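Local atomic coordinates of glutathione S-transferase enzyme with thioredoxin-like domain (Xenorhabdus nematophila, PDB entry 4L8E), a protein that binds glutathione and, as a member of the glutathione S-transferase family, probably conjugates it to electrophilic substrates or uses it in related thiol chemistry. Residues 41-51 with 102-113. Residues are numbered along the deposited sequence; the frame is centred on the assembly and turned at random. Where two conformers were deposited one is given.
Sequences KITLFLEEVGL and ILLYLANKTGRF
F45, on helix 41-49, packs against helix 102-110, which runs alongside in nearly the same direction: the axes are 10.6 Å apart at closest approach and enclose 10°. Both helices end at a glycine of positive phi, G50 and G111, after which 112-113 runs beside the last turns of helix 41-49. F45 reaches across as a knob into the hole formed by L103, L106, A107 and T110, its ring swung opposite the backbone N (chi1 -178°). Its CE1 lies 3.5 Å from L106 CB, L103 CD2 packs against its CB, and T110 OG1 meets the ring edge in plane, 3.7 Å from CZ. That hydroxyl is held locally: T110 OG1 donates to L106 O (2.8 Å), on the opposite face of the carbonyl from T110 N, and accepts from R112 N in an ST turn. F113 turns its edge toward the face of F45 in an offset edge-to-face pair, planes at 76°. E48 crosses F113 at about a right angle, its CB 3.5 Å from F113 CE2, while V49 CG2 lies at the ring edge in plane. E48 carries its charge past the ring to a salt bridge with R223. Deeper down, toward the sheet, I42 CD1 touches both I102 CG2 (3.7 Å) and L103 CG; L51 and V49 meet T110 CG2 near the helix ends. K41 extends to Q131 and the glutathione pocket. These are the two helices packed side by side on one face of the thioredoxin-like sheet, I42 and L46 also touching L31 of its strand 30-33. The interface is cemented by apolar and aromatic packing; the T110 hydroxyl at the F45 ring edge is satisfied by L106 O and by R112 N just past the helix end, while E48 is paired with R223 outside it.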
loop_
_atom_site.group_PDB
_atom_site.type_symbol
_atom_site.label_atom_id
_atom_site.label_comp_id
_atom_site.label_asym_id
_atom_site.label_seq_id
_atom_site.Cartn_x
_atom_site.Cartn_y
_atom_site.Cartn_z
ATOM N N LYS A 41 -2.838 14.244 -1.806
ATOM C CA LYS A 41 -1.457 13.779 -1.733
ATOM C C LYS A 41 -0.666 14.273 -2.934
ATOM O O LYS A 41 0.489 14.669 -2.808
ATOM C CB LYS A 41 -1.364 12.255 -1.714
ATOM C CG LYS A 41 -1.978 11.570 -0.516
ATOM C CD LYS A 41 -1.893 10.067 -0.735
ATOM C CE LYS A 41 -2.554 9.263 0.365
ATOM N NZ LYS A 41 -2.540 7.789 0.024
ATOM N N ILE A 42 -1.280 14.197 -4.107
ATOM C CA ILE A 42 -0.562 14.470 -5.332
ATOM C C ILE A 42 -0.442 15.970 -5.571
ATOM O O ILE A 42 0.616 16.458 -5.983
ATOM C CB ILE A 42 -1.164 13.751 -6.546
ATOM C CG1 ILE A 42 -1.413 12.266 -6.213
ATOM C CG2 ILE A 42 -0.244 13.918 -7.733
ATOM C CD1 ILE A 42 -0.175 11.492 -5.669
ATOM N N THR A 43 -1.505 16.715 -5.321
ATOM C CA THR A 43 -1.382 18.180 -5.454
ATOM C C THR A 43 -0.433 18.775 -4.408
ATOM O O THR A 43 0.262 19.734 -4.691
ATOM C CB THR A 43 -2.730 18.899 -5.437
ATOM O OG1 THR A 43 -3.418 18.575 -4.232
ATOM C CG2 THR A 43 -3.560 18.500 -6.650
ATOM N N LEU A 44 -0.363 18.192 -3.217
ATOM C CA LEU A 44 0.672 18.611 -2.260
ATOM C C LEU A 44 2.067 18.467 -2.864
ATOM O O LEU A 44 2.869 19.415 -2.802
ATOM C CB LEU A 44 0.597 17.804 -0.952
ATOM C CG LEU A 44 -0.535 18.133 0.019
ATOM C CD1 LEU A 44 -0.543 17.097 1.169
ATOM C CD2 LEU A 44 -0.463 19.556 0.605
ATOM N N PHE A 45 2.353 17.289 -3.424
ATOM C CA PHE A 45 3.650 17.028 -4.012
ATOM C C PHE A 45 3.911 18.033 -5.145
ATOM O O PHE A 45 4.944 18.660 -5.178
ATOM C CB PHE A 45 3.777 15.607 -4.542
ATOM C CG PHE A 45 5.125 15.327 -5.110
ATOM C CD1 PHE A 45 5.432 15.727 -6.402
ATOM C CD2 PHE A 45 6.108 14.752 -4.353
ATOM C CE1 PHE A 45 6.691 15.526 -6.917
ATOM C CE2 PHE A 45 7.351 14.555 -4.865
ATOM C CZ PHE A 45 7.649 14.956 -6.154
ATOM N N LEU A 46 2.958 18.189 -6.052
ATOM C CA LEU A 46 3.174 19.035 -7.238
ATOM C C LEU A 46 3.353 20.505 -6.842
ATOM O O LEU A 46 4.149 21.247 -7.450
ATOM C CB LEU A 46 2.011 18.859 -8.226
ATOM C CG LEU A 46 1.985 17.455 -8.869
ATOM C CD1 LEU A 46 0.637 17.218 -9.531
ATOM C CD2 LEU A 46 3.110 17.292 -9.869
ATOM N N GLU A 47 2.604 20.945 -5.848
ATOM C CA GLU A 47 2.728 22.308 -5.358
ATOM C C GLU A 47 4.067 22.566 -4.628
ATOM O O GLU A 47 4.625 23.663 -4.717
ATOM C CB GLU A 47 1.560 22.664 -4.453
ATOM C CG GLU A 47 0.214 22.809 -5.190
ATOM C CD GLU A 47 0.158 23.963 -6.188
ATOM O OE1 GLU A 47 0.821 25.000 -5.972
ATOM O OE2 GLU A 47 -0.619 23.842 -7.171
ATOM N N GLU A 48 4.565 21.552 -3.919
ATOM C CA GLU A 48 5.887 21.648 -3.285
ATOM C C GLU A 48 7.003 21.808 -4.322
ATOM O O GLU A 48 7.921 22.614 -4.143
ATOM C CB GLU A 48 6.176 20.408 -2.428
ATOM C CG GLU A 48 5.327 20.270 -1.189
ATOM C CD GLU A 48 5.730 21.197 -0.035
ATOM O OE1 GLU A 48 6.700 22.000 -0.142
ATOM O OE2 GLU A 48 5.046 21.123 1.013
ATOM N N VAL A 49 6.924 21.060 -5.416
ATOM C CA VAL A 49 7.992 21.088 -6.404
ATOM C C VAL A 49 7.814 22.229 -7.402
ATOM O O VAL A 49 8.787 22.749 -7.928
ATOM C CB VAL A 49 8.085 19.750 -7.151
ATOM C CG1 VAL A 49 9.069 19.849 -8.293
ATOM C CG2 VAL A 49 8.492 18.664 -6.206
ATOM N N GLY A 50 6.566 22.623 -7.647
ATOM C CA GLY A 50 6.280 23.633 -8.662
ATOM C C GLY A 50 6.294 23.060 -10.065
ATOM O O GLY A 50 6.605 23.766 -11.036
ATOM N N LEU A 51 5.965 21.776 -10.173
ATOM C CA LEU A 51 5.925 21.099 -11.460
ATOM C C LEU A 51 4.594 21.439 -12.112
ATOM O O LEU A 51 3.549 21.265 -11.490
ATOM C CB LEU A 51 6.018 19.586 -11.224
ATOM C CG LEU A 51 6.488 18.679 -12.343
ATOM C CD1 LEU A 51 7.898 19.036 -12.783
ATOM C CD2 LEU A 51 6.419 17.240 -11.853
ATOM N N ILE A 102 2.475 6.906 -7.743
ATOM C CA ILE A 102 2.628 8.236 -8.344
ATOM C C ILE A 102 3.636 9.050 -7.566
ATOM O O ILE A 102 4.510 9.691 -8.144
ATOM C CB ILE A 102 1.285 8.971 -8.373
ATOM C CG1 ILE A 102 0.318 8.214 -9.282
ATOM C CG2 ILE A 102 1.461 10.422 -8.837
ATOM C CD1 ILE A 102 -1.131 8.681 -9.150
ATOM N N LEU A 103 3.533 9.018 -6.243
ATOM C CA LEU A 103 4.475 9.753 -5.411
ATOM C C LEU A 103 5.905 9.266 -5.640
ATOM O O LEU A 103 6.828 10.068 -5.747
ATOM C CB LEU A 103 4.088 9.680 -3.919
ATOM C CG LEU A 103 2.870 10.507 -3.496
ATOM C CD1 LEU A 103 2.513 10.187 -2.057
ATOM C CD2 LEU A 103 3.101 11.993 -3.669
ATOM N N LEU A 104 6.087 7.956 -5.703
ATOM C CA LEU A 104 7.410 7.394 -5.920
ATOM C C LEU A 104 7.943 7.787 -7.287
ATOM O O LEU A 104 9.097 8.194 -7.427
ATOM C CB LEU A 104 7.350 5.867 -5.771
ATOM C CG LEU A 104 8.656 5.122 -6.012
ATOM C CD1 LEU A 104 9.752 5.673 -5.135
ATOM C CD2 LEU A 104 8.443 3.633 -5.752
ATOM N N TYR A 105 7.107 7.663 -8.315
ATOM C CA TYR A 105 7.518 8.021 -9.669
ATOM C C TYR A 105 7.924 9.490 -9.762
ATOM O O TYR A 105 8.940 9.818 -10.373
ATOM C CB TYR A 105 6.372 7.735 -10.642
ATOM C CG TYR A 105 6.621 8.189 -12.049
ATOM C CD1 TYR A 105 7.231 7.368 -12.967
ATOM C CD2 TYR A 105 6.221 9.454 -12.477
ATOM C CE1 TYR A 105 7.453 7.783 -14.268
ATOM C CE2 TYR A 105 6.428 9.879 -13.779
ATOM C CZ TYR A 105 7.050 9.036 -14.685
ATOM O OH TYR A 105 7.273 9.408 -15.987
ATOM N N LEU A 106 7.114 10.376 -9.171
ATOM C CA LEU A 106 7.399 11.811 -9.236
ATOM C C LEU A 106 8.627 12.183 -8.397
ATOM O O LEU A 106 9.403 13.060 -8.782
ATOM C CB LEU A 106 6.182 12.625 -8.781
ATOM C CG LEU A 106 4.997 12.591 -9.764
ATOM C CD1 LEU A 106 3.818 13.341 -9.172
ATOM C CD2 LEU A 106 5.392 13.150 -11.092
ATOM N N ALA A 107 8.769 11.545 -7.242
ATOM C CA ALA A 107 9.944 11.797 -6.395
ATOM C C ALA A 107 11.205 11.388 -7.140
ATOM O O ALA A 107 12.202 12.102 -7.107
ATOM C CB ALA A 107 9.798 11.076 -5.072
ATOM N N ASN A 108 11.163 10.262 -7.863
ATOM C CA ASN A 108 12.314 9.811 -8.644
ATOM C C ASN A 108 12.601 10.717 -9.821
ATOM O O ASN A 108 13.744 11.043 -10.102
ATOM C CB ASN A 108 12.122 8.375 -9.147
ATOM C CG ASN A 108 12.242 7.347 -8.049
ATOM O OD1 ASN A 108 12.805 7.622 -6.994
ATOM N ND2 ASN A 108 11.735 6.136 -8.298
ATOM N N LYS A 109 11.551 11.150 -10.502
ATOM C CA LYS A 109 11.698 12.018 -11.667
ATOM C C LYS A 109 12.305 13.377 -11.303
ATOM O O LYS A 109 13.194 13.862 -11.989
ATOM C CB LYS A 109 10.350 12.225 -12.348
ATOM C CG LYS A 109 10.490 12.970 -13.663
ATOM C CD LYS A 109 9.211 12.995 -14.463
ATOM C CE LYS A 109 9.527 13.485 -15.883
ATOM N NZ LYS A 109 8.359 14.045 -16.518
ATOM N N THR A 110 11.864 13.948 -10.189
ATOM C CA THR A 110 12.286 15.289 -9.784
ATOM C C THR A 110 13.494 15.298 -8.851
ATOM O O THR A 110 14.136 16.334 -8.695
ATOM C CB THR A 110 11.178 16.008 -9.035
ATOM O OG1 THR A 110 10.874 15.278 -7.833
ATOM C CG2 THR A 110 9.914 16.120 -9.910
ATOM N N GLY A 111 13.767 14.162 -8.219
ATOM C CA GLY A 111 14.805 14.056 -7.206
ATOM C C GLY A 111 14.456 14.756 -5.895
ATOM O O GLY A 111 15.349 15.042 -5.094
ATOM N N ARG A 112 13.163 15.008 -5.676
ATOM C CA ARG A 112 12.674 15.726 -4.497
ATOM C C ARG A 112 11.820 14.854 -3.591
ATOM O O ARG A 112 11.101 13.995 -4.049
ATOM C CB ARG A 112 11.846 16.953 -4.930
ATOM C CG ARG A 112 12.551 17.872 -5.916
ATOM C CD ARG A 112 13.563 18.764 -5.257
ATOM N NE ARG A 112 13.099 19.304 -3.985
ATOM C CZ ARG A 112 12.372 20.406 -3.834
ATOM N NH1 ARG A 112 12.020 20.785 -2.610
ATOM N NH2 ARG A 112 11.998 21.131 -4.882
ATOM N N PHE A 113 11.910 15.122 -2.290
ATOM C CA PHE A 113 11.037 14.537 -1.265
ATOM C C PHE A 113 11.193 13.030 -1.071
ATOM O O PHE A 113 10.311 12.358 -0.543
ATOM C CB PHE A 113 9.580 15.001 -1.442
ATOM C CG PHE A 113 9.458 16.488 -1.347
ATOM C CD1 PHE A 113 9.641 17.138 -0.139
ATOM C CD2 PHE A 113 9.266 17.252 -2.486
ATOM C CE1 PHE A 113 9.599 18.504 -0.061
ATOM C CE2 PHE A 113 9.232 18.653 -2.425
ATOM C CZ PHE A 113 9.390 19.281 -1.223
#